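Local coordinates for protein putative alpha-L-fucosidase (PDB 3EYP) that is a putative lipoprotein of glycoside hydrolase family 29 that probably acts as an alpha-L-fucosidase, removing fucose from glycans, at residues T355-A366 with R438-H449; N406-T414 with V425-R436. All coordinates share one frame; numbering follows the deposited sequence.

Contact 1: T355-A366 with R438-H449; sequences TYFAGKDGEVKA and RIQDGKACPAIH
The face of the H449 imidazole receives the edge of the Y356 ring in an offset edge-to-face pair, planes 81° apart and centroids 5.6 Å apart, while at the imidazole's own edge ND1 donates to T355 O over 2.7 Å, from above that carbonyl's plane. Y356 CG sits between its backbone N and carbonyl carbon (chi1 51°), which brings the near edge of the ring to H449 while the hydroxyl end leads away. Replacing H449 by alanine is likely to leave T355 O without this donor and the Y356 edge without a ring to rest against. The F357 ring has I448 CD1 near its plane at the edge and P446 CG approaching obliquely, with G359 N above one face, displaced toward the rim. Paired N-H...O bonds between F357 and I448 make an antiparallel pair; 357-358 is the outermost strand of this sheet of the F5/8 type C beta-sandwich, beside 447-454. A second antiparallel pair, A366 with I439, belongs to the other sheet; I439 N meets A366 O at 2.6 Å. Between the two pairings, the type II turn K360-E363 closes over C445, whose CB lies 3.0 Å from K360 O. One water accepts from G362 N and C445 N; another donates to V364 O and A444 O.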
loop_
_atom_site.group_PDB
_atom_site.type_symbol
_atom_site.label_atom_id
_atom_site.label_comp_id
_atom_site.label_asym_id
_atom_site.label_seq_id
_atom_site.Cartn_x
_atom_site.Cartn_y
_atom_site.Cartn_z
ATOM N N THR A 355 -20.486 -4.361 10.263
ATOM C CA THR A 355 -20.717 -4.992 11.577
ATOM C C THR A 355 -19.421 -5.508 12.195
ATOM O O THR A 355 -18.429 -5.762 11.517
ATOM C CB THR A 355 -21.673 -6.145 11.473
ATOM O OG1 THR A 355 -21.146 -7.089 10.548
ATOM C CG2 THR A 355 -23.029 -5.646 10.958
ATOM N N TYR A 356 -19.469 -5.634 13.509
ATOM C CA TYR A 356 -18.360 -6.207 14.267
ATOM C C TYR A 356 -18.747 -6.761 15.608
ATOM O O TYR A 356 -19.722 -6.335 16.203
ATOM C CB TYR A 356 -17.290 -5.133 14.446
ATOM C CG TYR A 356 -17.758 -3.826 14.992
ATOM C CD1 TYR A 356 -17.595 -3.534 16.334
ATOM C CD2 TYR A 356 -18.321 -2.863 14.181
ATOM C CE1 TYR A 356 -17.957 -2.346 16.851
ATOM C CE2 TYR A 356 -18.701 -1.636 14.710
ATOM C CZ TYR A 356 -18.524 -1.415 16.061
ATOM O OH TYR A 356 -18.880 -0.250 16.655
ATOM N N PHE A 357 -17.954 -7.739 16.047
ATOM C CA PHE A 357 -17.881 -8.142 17.455
ATOM C C PHE A 357 -17.257 -7.052 18.331
ATOM O O PHE A 357 -16.270 -6.422 17.953
ATOM C CB PHE A 357 -17.076 -9.429 17.616
ATOM C CG PHE A 357 -16.737 -9.744 19.045
ATOM C CD1 PHE A 357 -17.752 -9.982 19.977
ATOM C CD2 PHE A 357 -15.412 -9.726 19.481
ATOM C CE1 PHE A 357 -17.436 -10.234 21.280
ATOM C CE2 PHE A 357 -15.096 -9.956 20.763
ATOM C CZ PHE A 357 -16.099 -10.217 21.685
ATOM N N ALA A 358 -17.815 -6.855 19.525
ATOM C CA ALA A 358 -17.155 -5.988 20.518
ATOM C C ALA A 358 -17.388 -6.486 21.912
ATOM O O ALA A 358 -18.398 -7.156 22.194
ATOM C CB ALA A 358 -17.613 -4.519 20.423
ATOM N N GLY A 359 -16.443 -6.105 22.739
ATOM C CA GLY A 359 -16.434 -6.309 24.168
ATOM C C GLY A 359 -16.989 -5.140 24.939
ATOM O O GLY A 359 -17.433 -4.133 24.400
ATOM N N LYS A 360 -17.101 -5.380 26.236
ATOM C CA LYS A 360 -17.654 -4.400 27.156
ATOM C C LYS A 360 -16.589 -3.363 27.520
ATOM O O LYS A 360 -15.402 -3.679 27.590
ATOM C CB LYS A 360 -18.171 -5.111 28.435
ATOM C CG LYS A 360 -19.309 -6.063 28.171
ATOM C CD LYS A 360 -19.734 -6.797 29.448
ATOM C CE LYS A 360 -20.752 -7.859 29.130
ATOM N NZ LYS A 360 -20.931 -8.765 30.273
ATOM N N ASP A 361 -17.043 -2.140 27.774
ATOM C CA ASP A 361 -16.154 -1.042 28.160
ATOM C C ASP A 361 -15.245 -1.497 29.283
ATOM O O ASP A 361 -15.688 -1.973 30.363
ATOM C CB ASP A 361 -16.921 0.207 28.621
ATOM C CG ASP A 361 -17.662 0.926 27.506
ATOM O OD1 ASP A 361 -17.351 0.735 26.314
ATOM O OD2 ASP A 361 -18.581 1.734 27.837
ATOM N N GLY A 362 -13.957 -1.340 29.019
ATOM C CA GLY A 362 -12.895 -1.537 30.017
ATOM C C GLY A 362 -12.399 -2.948 30.139
ATOM O O GLY A 362 -11.495 -3.247 30.895
ATOM N N GLU A 363 -13.074 -3.844 29.452
ATOM C CA GLU A 363 -12.622 -5.206 29.435
ATOM C C GLU A 363 -11.958 -5.515 28.075
ATOM O O GLU A 363 -12.626 -5.607 27.058
ATOM C CB GLU A 363 -13.803 -6.129 29.636
ATOM C CG GLU A 363 -13.360 -7.534 29.540
ATOM C CD GLU A 363 -12.395 -7.865 30.630
ATOM O OE1 GLU A 363 -11.197 -8.122 30.307
ATOM O OE2 GLU A 363 -12.850 -7.808 31.817
ATOM N N VAL A 364 -10.642 -5.705 28.125
ATOM C CA VAL A 364 -9.783 -5.794 26.940
ATOM C C VAL A 364 -9.585 -7.216 26.464
ATOM O O VAL A 364 -9.137 -7.445 25.339
ATOM C CB VAL A 364 -8.381 -5.114 27.195
ATOM C CG1 VAL A 364 -8.537 -3.662 27.626
ATOM C CG2 VAL A 364 -7.534 -5.901 28.187
ATOM N N LYS A 365 -9.955 -8.155 27.328
ATOM C CA LYS A 365 -9.837 -9.606 27.031
ATOM C C LYS A 365 -11.156 -10.226 26.584
ATOM O O LYS A 365 -12.245 -9.822 27.027
ATOM C CB LYS A 365 -9.276 -10.415 28.226
ATOM C CG LYS A 365 -7.901 -10.000 28.736
ATOM C CD LYS A 365 -7.401 -10.928 29.820
ATOM C CE LYS A 365 -5.835 -11.018 29.846
ATOM N NZ LYS A 365 -5.065 -12.104 28.965
ATOM N N ALA A 366 -11.018 -11.172 25.652
ATOM C CA ALA A 366 -12.109 -12.071 25.222
ATOM C C ALA A 366 -11.635 -13.379 24.646
ATOM O O ALA A 366 -10.580 -13.485 23.994
ATOM C CB ALA A 366 -13.039 -11.395 24.255
ATOM N N ARG A 438 -8.352 -16.119 21.132
ATOM C CA ARG A 438 -8.037 -15.463 22.396
ATOM C C ARG A 438 -7.558 -14.025 22.171
ATOM O O ARG A 438 -6.479 -13.796 21.615
ATOM C CB ARG A 438 -6.940 -16.224 23.156
ATOM C CG ARG A 438 -7.131 -17.774 23.290
ATOM C CD ARG A 438 -6.390 -18.297 24.540
ATOM N NE ARG A 438 -7.186 -17.954 25.723
ATOM C CZ ARG A 438 -6.861 -18.239 26.992
ATOM N NH1 ARG A 438 -7.694 -17.897 27.980
ATOM N NH2 ARG A 438 -5.714 -18.824 27.284
ATOM N N ILE A 439 -8.383 -13.077 22.613
ATOM C CA ILE A 439 -8.010 -11.660 22.748
ATOM C C ILE A 439 -7.439 -11.540 24.123
ATOM O O ILE A 439 -8.161 -11.653 25.129
ATOM C CB ILE A 439 -9.222 -10.677 22.571
ATOM C CG1 ILE A 439 -9.869 -10.861 21.222
ATOM C CG2 ILE A 439 -8.798 -9.158 22.754
ATOM C CD1 ILE A 439 -8.901 -11.023 20.119
ATOM N N GLN A 440 -6.118 -11.398 24.177
ATOM C CA GLN A 440 -5.351 -11.527 25.427
ATOM C C GLN A 440 -4.999 -10.252 26.133
ATOM O O GLN A 440 -4.837 -10.225 27.329
ATOM C CB GLN A 440 -4.088 -12.343 25.165
ATOM C CG GLN A 440 -4.463 -13.749 24.881
ATOM C CD GLN A 440 -3.390 -14.548 24.213
ATOM O OE1 GLN A 440 -2.928 -14.222 23.112
ATOM N NE2 GLN A 440 -3.034 -15.656 24.846
ATOM N N ASP A 441 -4.909 -9.179 25.392
ATOM C CA ASP A 441 -4.544 -7.865 25.952
ATOM C C ASP A 441 -4.847 -6.781 24.948
ATOM O O ASP A 441 -4.967 -7.037 23.726
ATOM C CB ASP A 441 -3.059 -7.820 26.311
ATOM C CG ASP A 441 -2.736 -6.795 27.379
ATOM O OD1 ASP A 441 -3.631 -6.157 27.972
ATOM O OD2 ASP A 441 -1.544 -6.594 27.625
ATOM N N GLY A 442 -4.981 -5.577 25.495
ATOM C CA GLY A 442 -5.312 -4.384 24.717
ATOM C C GLY A 442 -5.355 -3.118 25.505
ATOM O O GLY A 442 -5.237 -3.142 26.703
ATOM N N LYS A 443 -5.495 -2.024 24.784
ATOM C CA LYS A 443 -5.676 -0.699 25.347
ATOM C C LYS A 443 -7.167 -0.398 25.551
ATOM O O LYS A 443 -7.540 0.523 26.292
ATOM C CB LYS A 443 -5.126 0.361 24.418
ATOM C CG LYS A 443 -3.650 0.271 24.227
ATOM C CD LYS A 443 -3.215 1.200 23.110
ATOM C CE LYS A 443 -3.321 2.658 23.522
ATOM N NZ LYS A 443 -3.310 3.573 22.369
ATOM N N ALA A 444 -7.995 -1.186 24.872
ATOM C CA ALA A 444 -9.449 -1.079 25.024
ATOM C C ALA A 444 -10.183 -2.360 24.639
ATOM O O ALA A 444 -9.620 -3.296 24.106
ATOM C CB ALA A 444 -10.020 0.126 24.256
ATOM N N CYS A 445 -11.464 -2.383 24.949
ATOM C CA CYS A 445 -12.271 -3.572 24.665
ATOM C C CYS A 445 -12.156 -3.833 23.166
ATOM O O CYS A 445 -12.071 -2.902 22.410
ATOM C CB CYS A 445 -13.725 -3.422 25.065
ATOM S SG CYS A 445 -14.592 -2.113 24.291
ATOM N N PRO A 446 -12.165 -5.086 22.750
ATOM C CA PRO A 446 -12.028 -5.432 21.313
ATOM C C PRO A 446 -13.155 -4.942 20.433
ATOM O O PRO A 446 -14.306 -4.830 20.848
ATOM C CB PRO A 446 -12.027 -6.952 21.305
ATOM C CG PRO A 446 -12.483 -7.385 22.652
ATOM C CD PRO A 446 -12.280 -6.271 23.610
ATOM N N ALA A 447 -12.784 -4.657 19.200
ATOM C CA ALA A 447 -13.728 -4.300 18.130
ATOM C C ALA A 447 -13.234 -4.901 16.828
ATOM O O ALA A 447 -12.280 -4.382 16.243
ATOM C CB ALA A 447 -13.829 -2.790 18.008
ATOM N N ILE A 448 -13.814 -6.047 16.466
ATOM C CA ILE A 448 -13.316 -6.888 15.367
ATOM C C ILE A 448 -14.371 -7.159 14.280
ATOM O O ILE A 448 -15.464 -7.740 14.526
ATOM C CB ILE A 448 -12.749 -8.210 15.926
ATOM C CG1 ILE A 448 -11.592 -7.887 16.903
ATOM C CG2 ILE A 448 -12.272 -9.153 14.761
ATOM C CD1 ILE A 448 -11.340 -8.926 17.975
ATOM N N HIS A 449 -14.005 -6.775 13.068
ATOM C CA HIS A 449 -14.911 -6.852 11.927
ATOM C C HIS A 449 -15.028 -8.283 11.449
ATOM O O HIS A 449 -16.104 -8.780 11.152
ATOM C CB HIS A 449 -14.416 -5.999 10.726
ATOM C CG HIS A 449 -14.909 -4.595 10.726
ATOM N ND1 HIS A 449 -16.258 -4.285 10.701
ATOM C CD2 HIS A 449 -14.249 -3.412 10.643
ATOM C CE1 HIS A 449 -16.402 -2.969 10.687
ATOM N NE2 HIS A 449 -15.202 -2.417 10.627
HETATM O O HOH W 1 -12.634 -0.228 26.550
HETATM O O HOH W 2 -8.560 -5.710 23.000
#

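Contact 2: N406-T414 with V425-R436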
loop_
_atom_site.group_PDB
_atom_site.type_symbol
_atom_site.label_atom_id
_atom_site.label_comp_id
_atom_site.label_asym_id
_atom_site.label_seq_id
_atom_site.Cartn_x
_atom_site.Cartn_y
_atom_site.Cartn_z
ATOM N N ASN A 406 -7.950 -31.106 24.610
ATOM C CA ASN A 406 -7.096 -29.954 24.829
ATOM C C ASN A 406 -7.033 -28.993 23.629
ATOM O O ASN A 406 -7.207 -29.388 22.475
ATOM C CB ASN A 406 -5.699 -30.437 25.222
ATOM N N TRP A 407 -6.822 -27.721 23.956
ATOM C CA TRP A 407 -6.499 -26.689 22.960
ATOM C C TRP A 407 -5.049 -26.831 22.539
ATOM O O TRP A 407 -4.135 -26.826 23.375
ATOM C CB TRP A 407 -6.735 -25.286 23.496
ATOM C CG TRP A 407 -8.158 -24.987 23.681
ATOM C CD1 TRP A 407 -8.792 -24.754 24.861
ATOM C CD2 TRP A 407 -9.163 -24.892 22.663
ATOM N NE1 TRP A 407 -10.135 -24.521 24.648
ATOM C CE2 TRP A 407 -10.384 -24.588 23.306
ATOM C CE3 TRP A 407 -9.152 -25.004 21.269
ATOM C CZ2 TRP A 407 -11.562 -24.436 22.615
ATOM C CZ3 TRP A 407 -10.325 -24.852 20.597
ATOM C CH2 TRP A 407 -11.512 -24.556 21.261
ATOM N N ILE A 408 -4.871 -26.943 21.228
ATOM C CA ILE A 408 -3.561 -27.075 20.594
ATOM C C ILE A 408 -3.198 -25.711 20.045
ATOM O O ILE A 408 -4.017 -25.041 19.429
ATOM C CB ILE A 408 -3.565 -28.130 19.451
ATOM C CG1 ILE A 408 -3.949 -29.502 19.994
ATOM C CG2 ILE A 408 -2.202 -28.253 18.784
ATOM C CD1 ILE A 408 -5.394 -29.896 19.634
ATOM N N THR A 409 -1.981 -25.286 20.319
ATOM C CA THR A 409 -1.565 -23.962 19.888
ATOM C C THR A 409 -1.182 -24.035 18.426
ATOM O O THR A 409 -0.876 -25.094 17.899
ATOM C CB THR A 409 -0.398 -23.376 20.685
ATOM O OG1 THR A 409 0.841 -23.994 20.271
ATOM C CG2 THR A 409 -0.638 -23.486 22.185
ATOM N N ILE A 410 -1.264 -22.884 17.776
ATOM C CA ILE A 410 -0.810 -22.724 16.402
ATOM C C ILE A 410 0.449 -21.877 16.449
ATOM O O ILE A 410 0.385 -20.715 16.794
ATOM C CB ILE A 410 -1.876 -22.036 15.515
ATOM C CG1 ILE A 410 -3.154 -22.901 15.444
ATOM C CG2 ILE A 410 -1.323 -21.861 14.101
ATOM C CD1 ILE A 410 -4.351 -22.234 14.782
ATOM N N PRO A 411 1.611 -22.463 16.138
ATOM C CA PRO A 411 2.884 -21.795 16.376
ATOM C C PRO A 411 2.977 -20.422 15.813
ATOM O O PRO A 411 3.594 -19.570 16.419
ATOM C CB PRO A 411 3.880 -22.691 15.664
ATOM C CG PRO A 411 3.296 -24.072 15.781
ATOM C CD PRO A 411 1.800 -23.849 15.666
ATOM N N GLU A 412 2.365 -20.230 14.647
ATOM C CA GLU A 412 2.505 -18.983 13.875
ATOM C C GLU A 412 1.486 -17.928 14.327
ATOM O O GLU A 412 1.519 -16.751 13.919
ATOM C CB GLU A 412 2.364 -19.270 12.340
ATOM C CG GLU A 412 3.288 -20.393 11.721
ATOM C CD GLU A 412 2.665 -21.806 11.814
ATOM O OE1 GLU A 412 1.843 -22.015 12.713
ATOM O OE2 GLU A 412 2.993 -22.730 10.996
ATOM N N ALA A 413 0.572 -18.360 15.182
ATOM C CA ALA A 413 -0.525 -17.515 15.655
ATOM C C ALA A 413 -0.648 -17.500 17.155
ATOM O O ALA A 413 -1.748 -17.570 17.688
ATOM C CB ALA A 413 -1.883 -17.945 15.018
ATOM N N THR A 414 0.509 -17.393 17.791
ATOM C CA THR A 414 0.653 -17.281 19.239
ATOM C C THR A 414 1.301 -15.976 19.699
ATOM O O THR A 414 2.385 -15.597 19.300
ATOM C CB THR A 414 1.488 -18.440 19.733
ATOM O OG1 THR A 414 0.931 -19.666 19.247
ATOM C CG2 THR A 414 1.568 -18.450 21.285
ATOM N N VAL A 425 -2.259 -14.714 8.825
ATOM C CA VAL A 425 -1.270 -15.676 9.287
ATOM C C VAL A 425 -1.368 -16.920 8.418
ATOM O O VAL A 425 -2.464 -17.366 8.065
ATOM C CB VAL A 425 -1.458 -16.030 10.795
ATOM C CG1 VAL A 425 -0.651 -17.312 11.141
ATOM C CG2 VAL A 425 -1.006 -14.830 11.655
ATOM N N ARG A 426 -0.215 -17.390 7.989
ATOM C CA ARG A 426 -0.119 -18.649 7.286
ATOM C C ARG A 426 0.550 -19.662 8.220
ATOM O O ARG A 426 1.427 -19.316 9.030
ATOM C CB ARG A 426 0.704 -18.517 6.001
ATOM C CG ARG A 426 0.093 -17.644 4.929
ATOM C CD ARG A 426 1.015 -17.548 3.793
ATOM N NE ARG A 426 2.057 -16.610 4.160
ATOM C CZ ARG A 426 3.066 -16.287 3.372
ATOM N NH1 ARG A 426 3.132 -16.831 2.159
ATOM N NH2 ARG A 426 3.967 -15.397 3.792
ATOM N N LEU A 427 0.128 -20.902 8.076
ATOM C CA LEU A 427 0.415 -21.934 9.070
ATOM C C LEU A 427 0.389 -23.286 8.435
ATOM O O LEU A 427 -0.332 -23.511 7.466
ATOM C CB LEU A 427 -0.645 -21.895 10.186
ATOM C CG LEU A 427 -2.146 -21.980 9.815
ATOM C CD1 LEU A 427 -2.829 -23.216 10.472
ATOM C CD2 LEU A 427 -2.896 -20.704 10.138
ATOM N N ALA A 428 1.222 -24.170 8.980
ATOM C CA ALA A 428 1.170 -25.581 8.607
ATOM C C ALA A 428 -0.272 -26.066 8.805
ATOM O O ALA A 428 -0.903 -25.771 9.830
ATOM C CB ALA A 428 2.197 -26.423 9.414
ATOM N N PRO A 429 -0.815 -26.761 7.788
ATOM C CA PRO A 429 -2.183 -27.174 7.750
ATOM C C PRO A 429 -2.546 -27.903 9.014
ATOM O O PRO A 429 -1.757 -28.689 9.540
ATOM C CB PRO A 429 -2.236 -28.123 6.556
ATOM C CG PRO A 429 -1.117 -27.756 5.696
ATOM C CD PRO A 429 -0.047 -27.324 6.667
ATOM N N VAL A 430 -3.721 -27.578 9.526
ATOM C CA VAL A 430 -4.261 -28.307 10.684
ATOM C C VAL A 430 -5.698 -28.686 10.437
ATOM O O VAL A 430 -6.414 -28.016 9.693
ATOM C CB VAL A 430 -4.150 -27.505 12.010
ATOM C CG1 VAL A 430 -2.714 -27.073 12.250
ATOM C CG2 VAL A 430 -5.069 -26.304 12.014
ATOM N N LYS A 431 -6.092 -29.801 11.045
ATOM C CA LYS A 431 -7.497 -30.241 11.075
ATOM C C LYS A 431 -8.149 -29.802 12.404
ATOM O O LYS A 431 -7.563 -29.892 13.482
ATOM C CB LYS A 431 -7.581 -31.772 10.865
ATOM N N ALA A 432 -9.353 -29.279 12.321
ATOM C CA ALA A 432 -9.994 -28.734 13.528
ATOM C C ALA A 432 -11.448 -29.004 13.585
ATOM O O ALA A 432 -12.138 -28.912 12.590
ATOM C CB ALA A 432 -9.749 -27.171 13.650
ATOM N N LYS A 433 -11.896 -29.329 14.785
ATOM C CA LYS A 433 -13.313 -29.415 15.072
ATOM C C LYS A 433 -13.790 -28.171 15.784
ATOM O O LYS A 433 -14.913 -27.751 15.644
ATOM C CB LYS A 433 -13.631 -30.637 15.935
ATOM C CG LYS A 433 -14.981 -31.250 15.614
ATOM C CD LYS A 433 -16.061 -30.204 15.319
ATOM C CE LYS A 433 -16.964 -29.990 16.519
ATOM N NZ LYS A 433 -18.201 -30.816 16.427
ATOM N N GLN A 434 -12.892 -27.586 16.541
ATOM C CA GLN A 434 -13.141 -26.274 17.152
ATOM C C GLN A 434 -11.924 -25.375 17.067
ATOM O O GLN A 434 -10.796 -25.834 17.060
ATOM C CB GLN A 434 -13.484 -26.448 18.628
ATOM C CG GLN A 434 -14.685 -27.324 18.912
ATOM C CD GLN A 434 -14.893 -27.409 20.387
ATOM O OE1 GLN A 434 -14.160 -28.125 21.068
ATOM N NE2 GLN A 434 -15.814 -26.605 20.914
ATOM N N VAL A 435 -12.210 -24.089 16.989
ATOM C CA VAL A 435 -11.199 -23.037 16.910
ATOM C C VAL A 435 -11.473 -22.000 17.963
ATOM O O VAL A 435 -12.597 -21.489 18.090
ATOM C CB VAL A 435 -11.208 -22.304 15.523
ATOM C CG1 VAL A 435 -10.178 -21.084 15.499
ATOM C CG2 VAL A 435 -10.979 -23.278 14.377
ATOM N N ARG A 436 -10.421 -21.670 18.680
ATOM C CA ARG A 436 -10.470 -20.613 19.686
ATOM C C ARG A 436 -9.662 -19.366 19.332
ATOM O O ARG A 436 -8.462 -19.437 19.046
ATOM C CB ARG A 436 -10.010 -21.124 21.063
ATOM C CG ARG A 436 -10.122 -20.054 22.118
ATOM C CD ARG A 436 -10.137 -20.582 23.535
ATOM N NE ARG A 436 -8.838 -21.043 23.995
ATOM C CZ ARG A 436 -8.535 -21.188 25.290
ATOM N NH1 ARG A 436 -7.345 -21.616 25.665
ATOM N NH2 ARG A 436 -9.419 -20.855 26.217
HETATM O O HOH W 3 0.276 -24.857 12.400
#
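No beta bridge joins 406-414 to 425-436: the closest CA pair, E412 with L427, is 6.0 Å apart, and the one direct hydrogen bond, fairly straight, runs from A428 N to a side chain, E412 OE2, at 3.0 Å. That donor comes from above the carboxylate plane. The E412 chain bends at chi2 (88°), laying its carboxylate across L427 with OE1 3.5 Å from L427 CB, and a water donates to both OE1 and A428 O. Alongside this, I410 CG2 packs on L427 CB and A413 CB on V425 CG1. These apolar contacts join the segment after edge strand 408-409 to strand 423-432 of the opposing sheet, across one end of the F5/8 type C beta-sandwich. At the other end of the segment W407 lies against strand 434-442, in the same sheet as 408-409. The R436 guanidinium lies flat on the indole in a cation-pi stack, planes 11° apart, CZ 3.9 Å from the five-membered ring centroid; R436 CB sits over the six-membered ring at 3.7 Å from its centroid, a CH-pi contact. With CG anti to the backbone N (chi1 -177°) and a bend at chi3, the arginine spans both rings. Its NH1 also forms a salt bridge with E399, while Q434 O meets the indole edge.

Both contacts belong to the F5/8 type C domain and use strand 434-442, contact 1 near its C-terminal end and contact 2 at its beginning; their centres are 21 Å apart. Each reaches both sheets of the sandwich, but by different means. The 355-366/438-449 contact has main-chain pairing in both sheets and buries 875 Å², with buried residues in the paired strands and an exposed turn between them. The 406-414/425-436 contact, burying 509 Å², lacks such pairing and relies on side chains: a buried aliphatic patch flanked by a partly exposed carboxylate and a partly exposed stacked cation. The aromatic groups also differ: two rings meet edge-to-face in contact 1, whereas a guanidinium lies flat on an indole in contact 2.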